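Extracellular ligand-binding receptor (Verminephrobacter eiseniae, PDB 4M88) probably binds an amino acid outside the cytoplasmic membrane and delivers it to an ABC transporter, as a solute-binding protein of the leucine-binding protein family. Local coordinates at residues P12-L17 / D52-G57; L75-G80 / N102-A107. All coordinates share one frame; numbering follows the deposited sequence.

Contact 1. Residues P12-L17 / D52-G57; sequences PFTGPL and DDRFSG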
ATOM      1  N   PRO A  12       8.193  -2.369  -9.747  1.00 16.51           N
ATOM      2  CA  PRO A  12       9.062  -3.541  -9.708  1.00 13.29           C
ATOM      3  C   PRO A  12       8.445  -4.714 -10.473  1.00 15.74           C
ATOM      4  O   PRO A  12       8.061  -5.723  -9.867  1.00 14.49           O
ATOM      5  CB  PRO A  12       9.155  -3.845  -8.208  1.00 14.30           C
ATOM      6  CG  PRO A  12       7.833  -3.353  -7.657  1.00 13.71           C
ATOM      7  CD  PRO A  12       7.461  -2.155  -8.485  1.00 15.74           C
ATOM      8  N   PHE A  13       8.348  -4.582 -11.794  1.00 15.96           N
ATOM      9  CA  PHE A  13       7.666  -5.594 -12.607  1.00 13.91           C
ATOM     10  C   PHE A  13       8.418  -6.922 -12.717  1.00 18.68           C
ATOM     11  O   PHE A  13       7.808  -7.973 -12.931  1.00 22.23           O
ATOM     12  CB  PHE A  13       7.332  -5.028 -13.986  1.00 15.25           C
ATOM     13  CG  PHE A  13       6.353  -3.899 -13.931  1.00 17.43           C
ATOM     14  CD1 PHE A  13       5.037  -4.135 -13.542  1.00 19.17           C
ATOM     15  CD2 PHE A  13       6.740  -2.601 -14.243  1.00 18.31           C
ATOM     16  CE1 PHE A  13       4.117  -3.099 -13.471  1.00 21.27           C
ATOM     17  CE2 PHE A  13       5.819  -1.558 -14.179  1.00 19.14           C
ATOM     18  CZ  PHE A  13       4.507  -1.811 -13.799  1.00 21.08           C
ATOM     19  N   THR A  14       9.733  -6.885 -12.563  1.00 16.92           N
ATOM     20  CA  THR A  14      10.492  -8.119 -12.432  1.00 17.16           C
ATOM     21  C   THR A  14      11.086  -8.197 -11.027  1.00 21.17           C
ATOM     22  O   THR A  14      11.398  -7.168 -10.423  1.00 22.02           O
ATOM     23  CB  THR A  14      11.596  -8.231 -13.509  1.00 24.91           C
ATOM     24  OG1 THR A  14      12.431  -7.071 -13.461  1.00 25.53           O
ATOM     25  CG2 THR A  14      10.975  -8.309 -14.881  1.00 26.80           C
ATOM     26  N   GLY A  15      11.214  -9.406 -10.497  1.00 21.20           N
ATOM     27  CA  GLY A  15      11.743  -9.583  -9.161  1.00 21.36           C
ATOM     28  C   GLY A  15      10.672 -10.036  -8.193  1.00 19.26           C
ATOM     29  O   GLY A  15       9.588 -10.430  -8.609  1.00 19.57           O
ATOM     30  N   PRO A  16      10.966  -9.965  -6.889  1.00 22.53           N
ATOM     31  CA  PRO A  16      10.123 -10.604  -5.871  1.00 22.22           C
ATOM     32  C   PRO A  16       8.772  -9.934  -5.683  1.00 20.59           C
ATOM     33  O   PRO A  16       7.904 -10.522  -5.040  1.00 20.57           O
ATOM     34  CB  PRO A  16      10.967 -10.502  -4.594  1.00 24.96           C
ATOM     35  CG  PRO A  16      11.893  -9.375  -4.828  1.00 27.28           C
ATOM     36  CD  PRO A  16      12.179  -9.364  -6.307  1.00 24.17           C
ATOM     37  N   LEU A  17       8.590  -8.727  -6.213  1.00 16.77           N
ATOM     38  CA  LEU A  17       7.290  -8.069  -6.123  1.00 15.78           C
ATOM     39  C   LEU A  17       6.524  -8.073  -7.443  1.00 18.16           C
ATOM     40  O   LEU A  17       5.567  -7.322  -7.600  1.00 17.67           O
ATOM     41  CB  LEU A  17       7.432  -6.626  -5.635  1.00 19.32           C
ATOM     42  CG  LEU A  17       7.234  -6.397  -4.143  1.00 24.23           C
ATOM     43  CD1 LEU A  17       8.250  -7.186  -3.390  1.00 23.68           C
ATOM     44  CD2 LEU A  17       7.378  -4.921  -3.816  1.00 28.38           C
ATOM     45  N   ASP A  52      10.136  -0.718 -15.766  1.00 18.62           N
ATOM     46  CA  ASP A  52      10.494  -1.679 -14.724  1.00 17.44           C
ATOM     47  C   ASP A  52      11.729  -1.214 -13.954  1.00 18.08           C
ATOM     48  O   ASP A  52      12.795  -1.042 -14.548  1.00 17.53           O
ATOM     49  CB  ASP A  52      10.751  -3.042 -15.383  1.00 15.87           C
ATOM     50  CG  ASP A  52      11.149  -4.127 -14.399  1.00 21.75           C
ATOM     51  OD1 ASP A  52      10.898  -3.989 -13.184  1.00 17.91           O
ATOM     52  OD2 ASP A  52      11.710  -5.148 -14.861  1.00 24.91           O
ATOM     53  N   ASP A  53      11.584  -1.013 -12.639  1.00 17.05           N
ATOM     54  CA  ASP A  53      12.717  -0.619 -11.793  1.00 17.16           C
ATOM     55  C   ASP A  53      13.406  -1.824 -11.167  1.00 21.27           C
ATOM     56  O   ASP A  53      14.434  -1.683 -10.490  1.00 20.49           O
ATOM     57  CB  ASP A  53      12.301   0.423 -10.723  1.00 21.55           C
ATOM     58  CG  ASP A  53      11.307  -0.129  -9.675  1.00 30.82           C
ATOM     59  OD1 ASP A  53      11.456  -1.293  -9.226  1.00 27.14           O
ATOM     60  OD2 ASP A  53      10.372   0.623  -9.277  1.00 32.62           O
ATOM     61  N   ARG A  54      12.839  -3.010 -11.404  1.00 17.01           N
ATOM     62  CA  ARG A  54      13.463  -4.274 -11.000  1.00 16.90           C
ATOM     63  C   ARG A  54      13.645  -4.410  -9.487  1.00 18.47           C
ATOM     64  O   ARG A  54      14.558  -5.100  -9.027  1.00 24.26           O
ATOM     65  CB  ARG A  54      14.815  -4.479 -11.705  1.00 24.85           C
ATOM     66  CG  ARG A  54      14.769  -4.306 -13.213  1.00 27.06           C
ATOM     67  CD  ARG A  54      16.112  -4.612 -13.863  1.00 37.18           C
ATOM     68  NE  ARG A  54      17.195  -3.763 -13.362  1.00 44.10           N
ATOM     69  CZ  ARG A  54      17.420  -2.512 -13.760  1.00 49.64           C
ATOM     70  NH1 ARG A  54      16.625  -1.938 -14.661  1.00 51.07           N
ATOM     71  NH2 ARG A  54      18.441  -1.828 -13.250  1.00 48.33           N
ATOM     72  N   PHE A  55      12.778  -3.754  -8.720  1.00 16.76           N
ATOM     73  CA  PHE A  55      12.865  -3.766  -7.255  1.00 17.20           C
ATOM     74  C   PHE A  55      14.219  -3.298  -6.730  1.00 21.49           C
ATOM     75  O   PHE A  55      14.793  -3.922  -5.835  1.00 26.07           O
ATOM     76  CB  PHE A  55      12.549  -5.156  -6.693  1.00 21.18           C
ATOM     77  CG  PHE A  55      12.176  -5.143  -5.236  1.00 23.67           C
ATOM     78  CD1 PHE A  55      11.256  -4.219  -4.756  1.00 24.99           C
ATOM     79  CD2 PHE A  55      12.734  -6.056  -4.355  1.00 31.15           C
ATOM     80  CE1 PHE A  55      10.903  -4.199  -3.419  1.00 27.14           C
ATOM     81  CE2 PHE A  55      12.382  -6.047  -3.012  1.00 29.64           C
ATOM     82  CZ  PHE A  55      11.463  -5.115  -2.545  1.00 27.38           C
ATOM     83  N   SER A  56      14.727  -2.198  -7.283  1.00 18.54           N
ATOM     84  CA  SER A  56      15.989  -1.626  -6.817  1.00 23.60           C
ATOM     85  C   SER A  56      15.974  -0.104  -6.905  1.00 22.44           C
ATOM     86  O   SER A  56      15.289   0.478  -7.750  1.00 19.30           O
ATOM     87  CB  SER A  56      17.159  -2.158  -7.642  1.00 28.83           C
ATOM     88  OG  SER A  56      17.024  -1.771  -8.993  1.00 30.99           O
ATOM     89  N   GLY A  57      16.737   0.544  -6.035  1.00 18.09           N
ATOM     90  CA  GLY A  57      16.888   1.985  -6.119  1.00 18.89           C
ATOM     91  C   GLY A  57      17.584   2.361  -7.413  1.00 19.69           C
ATOM     92  O   GLY A  57      17.210   3.345  -8.074  1.00 19.99           O
TER

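Contact 2. Residues L75-G80 / N102-A107; sequences LISPMG and NGVPGA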
ATOM      1  N   LEU A  75       3.208  10.315 -11.998  1.00 11.87           N
ATOM      2  CA  LEU A  75       3.663   8.946 -11.832  1.00 11.95           C
ATOM      3  C   LEU A  75       2.744   8.332 -10.794  1.00 14.70           C
ATOM      4  O   LEU A  75       2.492   8.933  -9.749  1.00 12.68           O
ATOM      5  CB  LEU A  75       5.113   8.919 -11.343  1.00 15.16           C
ATOM      6  CG  LEU A  75       6.114   9.468 -12.356  1.00 20.73           C
ATOM      7  CD1 LEU A  75       7.522   9.499 -11.767  1.00 26.03           C
ATOM      8  CD2 LEU A  75       6.105   8.642 -13.650  1.00 20.73           C
ATOM      9  N   ILE A  76       2.224   7.148 -11.094  1.00 12.08           N
ATOM     10  CA  ILE A  76       1.188   6.563 -10.255  1.00 13.42           C
ATOM     11  C   ILE A  76       1.752   5.447  -9.405  1.00 17.99           C
ATOM     12  O   ILE A  76       2.307   4.486  -9.935  1.00 18.69           O
ATOM     13  CB  ILE A  76       0.025   5.984 -11.080  1.00 12.60           C
ATOM     14  CG1 ILE A  76      -0.508   7.011 -12.076  1.00 23.89           C
ATOM     15  CG2 ILE A  76      -1.095   5.482 -10.135  1.00 13.23           C
ATOM     16  CD1 ILE A  76      -1.031   8.263 -11.416  1.00 27.15           C
ATOM     17  N   SER A  77       1.620   5.603  -8.087  1.00 14.68           N
ATOM     18  CA  SER A  77       1.903   4.546  -7.106  1.00 12.80           C
ATOM     19  C   SER A  77       3.217   3.770  -7.322  1.00 14.66           C
ATOM     20  O   SER A  77       3.192   2.558  -7.546  1.00 14.64           O
ATOM     21  CB  SER A  77       0.714   3.579  -7.018  1.00 18.13           C
ATOM     22  OG  SER A  77       0.769   2.827  -5.819  1.00 22.02           O
ATOM     23  N   PRO A  78       4.367   4.466  -7.255  1.00 15.73           N
ATOM     24  CA  PRO A  78       5.613   3.691  -7.220  1.00 11.96           C
ATOM     25  C   PRO A  78       5.618   2.756  -6.019  1.00 17.18           C
ATOM     26  O   PRO A  78       5.049   3.074  -4.966  1.00 17.49           O
ATOM     27  CB  PRO A  78       6.706   4.758  -7.086  1.00 17.34           C
ATOM     28  CG  PRO A  78       5.993   5.968  -6.501  1.00 20.23           C
ATOM     29  CD  PRO A  78       4.607   5.913  -7.106  1.00 18.14           C
HETATM   30  N   MSE A  79       6.253   1.606  -6.202  1.00 15.28           N
HETATM   31  CA  MSE A  79       6.261   0.542  -5.213  1.00 17.72           C
HETATM   32  C   MSE A  79       7.688   0.053  -4.970  1.00 17.92           C
HETATM   33  O   MSE A  79       8.422  -0.253  -5.916  1.00 21.28           O
HETATM   34  CB  MSE A  79       5.382  -0.612  -5.693  1.00 19.02           C
HETATM   35  CG  MSE A  79       5.583  -1.900  -4.929  1.00 21.55           C
HETATM   36 SE   MSE A  79       4.381  -3.280  -5.634  0.70 32.09          SE
HETATM   37  CE  MSE A  79       2.902  -2.921  -4.437  1.00 24.14           C
ATOM     38  N   GLY A  80       8.077  -0.009  -3.700  1.00 16.71           N
ATOM     39  CA  GLY A  80       9.392  -0.490  -3.322  1.00 18.37           C
ATOM     40  C   GLY A  80      10.078   0.505  -2.414  1.00 16.55           C
ATOM     41  O   GLY A  80      10.217   1.680  -2.773  1.00 16.72           O
ATOM     42  N   ASN A 102       0.432   8.560  -4.706  1.00 12.32           N
ATOM     43  CA  ASN A 102       0.560   7.347  -3.902  1.00 12.54           C
ATOM     44  C   ASN A 102       1.974   6.775  -3.916  1.00 17.77           C
ATOM     45  O   ASN A 102       2.762   7.022  -4.839  1.00 19.36           O
ATOM     46  CB  ASN A 102      -0.476   6.277  -4.271  1.00 13.17           C
ATOM     47  CG  ASN A 102      -0.792   5.353  -3.100  1.00 19.29           C
ATOM     48  OD1 ASN A 102      -0.956   5.814  -1.962  1.00 12.53           O
ATOM     49  ND2 ASN A 102      -0.848   4.048  -3.361  1.00 20.87           N
ATOM     50  N   GLY A 103       2.287   6.028  -2.869  1.00 14.36           N
ATOM     51  CA  GLY A 103       3.567   5.360  -2.740  1.00 14.13           C
ATOM     52  C   GLY A 103       3.339   4.147  -1.864  1.00 17.72           C
ATOM     53  O   GLY A 103       2.561   4.210  -0.903  1.00 17.44           O
ATOM     54  N   VAL A 104       3.978   3.037  -2.226  1.00 13.85           N
ATOM     55  CA  VAL A 104       3.929   1.807  -1.441  1.00 15.03           C
ATOM     56  C   VAL A 104       5.366   1.388  -1.173  1.00 16.66           C
ATOM     57  O   VAL A 104       6.143   1.239  -2.111  1.00 16.19           O
ATOM     58  CB  VAL A 104       3.265   0.676  -2.238  1.00 19.16           C
ATOM     59  CG1 VAL A 104       3.273  -0.640  -1.442  1.00 24.38           C
ATOM     60  CG2 VAL A 104       1.861   1.070  -2.639  1.00 20.54           C
ATOM     61  N   PRO A 105       5.729   1.152   0.098  1.00 17.23           N
ATOM     62  CA  PRO A 105       4.898   1.140   1.300  1.00 19.01           C
ATOM     63  C   PRO A 105       4.697   2.530   1.869  1.00 18.54           C
ATOM     64  O   PRO A 105       5.425   3.462   1.504  1.00 16.43           O
ATOM     65  CB  PRO A 105       5.751   0.335   2.282  1.00 23.15           C
ATOM     66  CG  PRO A 105       7.151   0.704   1.914  1.00 22.33           C
ATOM     67  CD  PRO A 105       7.137   0.832   0.402  1.00 19.23           C
ATOM     68  N   GLY A 106       3.735   2.648   2.781  1.00 16.14           N
ATOM     69  CA  GLY A 106       3.478   3.895   3.477  1.00 14.38           C
ATOM     70  C   GLY A 106       4.362   4.088   4.696  1.00 13.68           C
ATOM     71  O   GLY A 106       3.906   4.597   5.723  1.00 14.96           O
ATOM     72  N   ALA A 107       5.630   3.699   4.588  1.00 15.15           N
ATOM     73  CA  ALA A 107       6.564   3.816   5.710  1.00 15.76           C
ATOM     74  C   ALA A 107       6.673   5.260   6.186  1.00 17.89           C
ATOM     75  O   ALA A 107       6.641   6.197   5.377  1.00 14.33           O
ATOM     76  CB  ALA A 107       7.934   3.273   5.323  1.00 15.72           C
TER

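Contact 1. Residues P12-L17 / D52-G57
Asp52 OD1 is gripped from two sides: the backbone N of Thr14 donates to it at 3.2 Å across the contact, and the backbone N of Arg54 at 2.8 Å from within its own loop. The two N-H groups reach the oxygen from opposite faces of the carboxylate plane, 44° and 58° out of it, which fixes the rotation of the group; the Arg54 bond closes an Asx turn. The other oxygen, Asp52 OD2, takes a very short bond of 2.5 Å from Thr14 OG1. An extended chi1 of 179° carries the carboxylate out toward Thr14. One oxygen serves backbone and the other a hydroxyl, a task suited to a short carboxylate. Asp53 forms a second Asx turn, its OD1 accepting from Phe55 N while also lying 3.3 Å from Pro12 CA. This tight turning carries Phe55 to the apolar half of the contact. Leu17 CD1 sits over one face of its ring in a CH-pi contact, 4.2 Å from the centroid, and Pro16 CG comes to 3.5 Å from Phe55 CD2; Pro12 CB packs against Phe55 CB. The two loops follow the neighbouring parallel strands 4-11 and 45-52 and lead into helices 18-37 and 57-68, with Leu17 and Ser56 at the N-cap positions and Pro12 and Phe13 resting on Ala21 of the first helix.

Contact 2. Residues L75-G80 / N102-A107
Two backbone hydrogen bonds join the loops: Gly80 N donates to Val104 O at 2.8 Å, and Val104 N to Pro78 O at 2.9 Å. Together they bracket Met79 and make a single beta bridge between it and Val104, with the chains running nearly the same way, 22° apart. CA-H...O contacts reinforce both carbonyls, Met79 CA lying 3.2 Å from Val104 O and Gly103 CA 3.5 Å from Pro78 O. Glycine suits position 80, where a CB would jam against the preceding carbonyl oxygen. Upstream, Asn102 ND2 gives a hydrogen bond of 3.2 Å to Ser77 OG; the hydroxyl oxygen lies 23° out of the amide plane of Asn102. ND2 also donates to Glu290 OE2 of helix 286-303, and OD1 accepts from the backbone N atoms of Val121 and Arg122, a role that needs donor and acceptor in one side chain. Pro78 puts its CD 3.1 Å from Asn102 O, a buried carbonyl with no hydrogen-bonding partner in the model. Farther out, the selenomethionine Met79 and Val104 lie side by side: the Met79 chain bends at chi3 (-91°), bringing CE to 3.8 Å from Val104 CG1. The chemistry implies parallel pairing continued past the strand ends: backbone bonds set the register, and beside the bridge stands a single apolar contact, whose Met79 also touches Phe287 and Val104 Glu290, both of helix 286-303.

Both contacts join loops that follow strands of the same parallel five-stranded sheet, whose order places 4-11 between 45-52 and 74-76. Contact 1 spans the loops at the outer strand 45-52 and is partly exposed; a carboxylate, a hydroxyl and turn geometry share the holding with the packing of Phe55 against Pro12, Pro16 and Leu17. Contact 2 lies near the centre of the chain, buried, and relies on backbone pairing and an amide. Their centres are 13 Å apart, yet they touch: Met79 O lies 3.3 Å from Pro12 CD, Met79 CG packs on Leu17 CD2, and Phe55 CE1 approaches Gly80 CA, so Met79 packs against both 102-107 and 12-17.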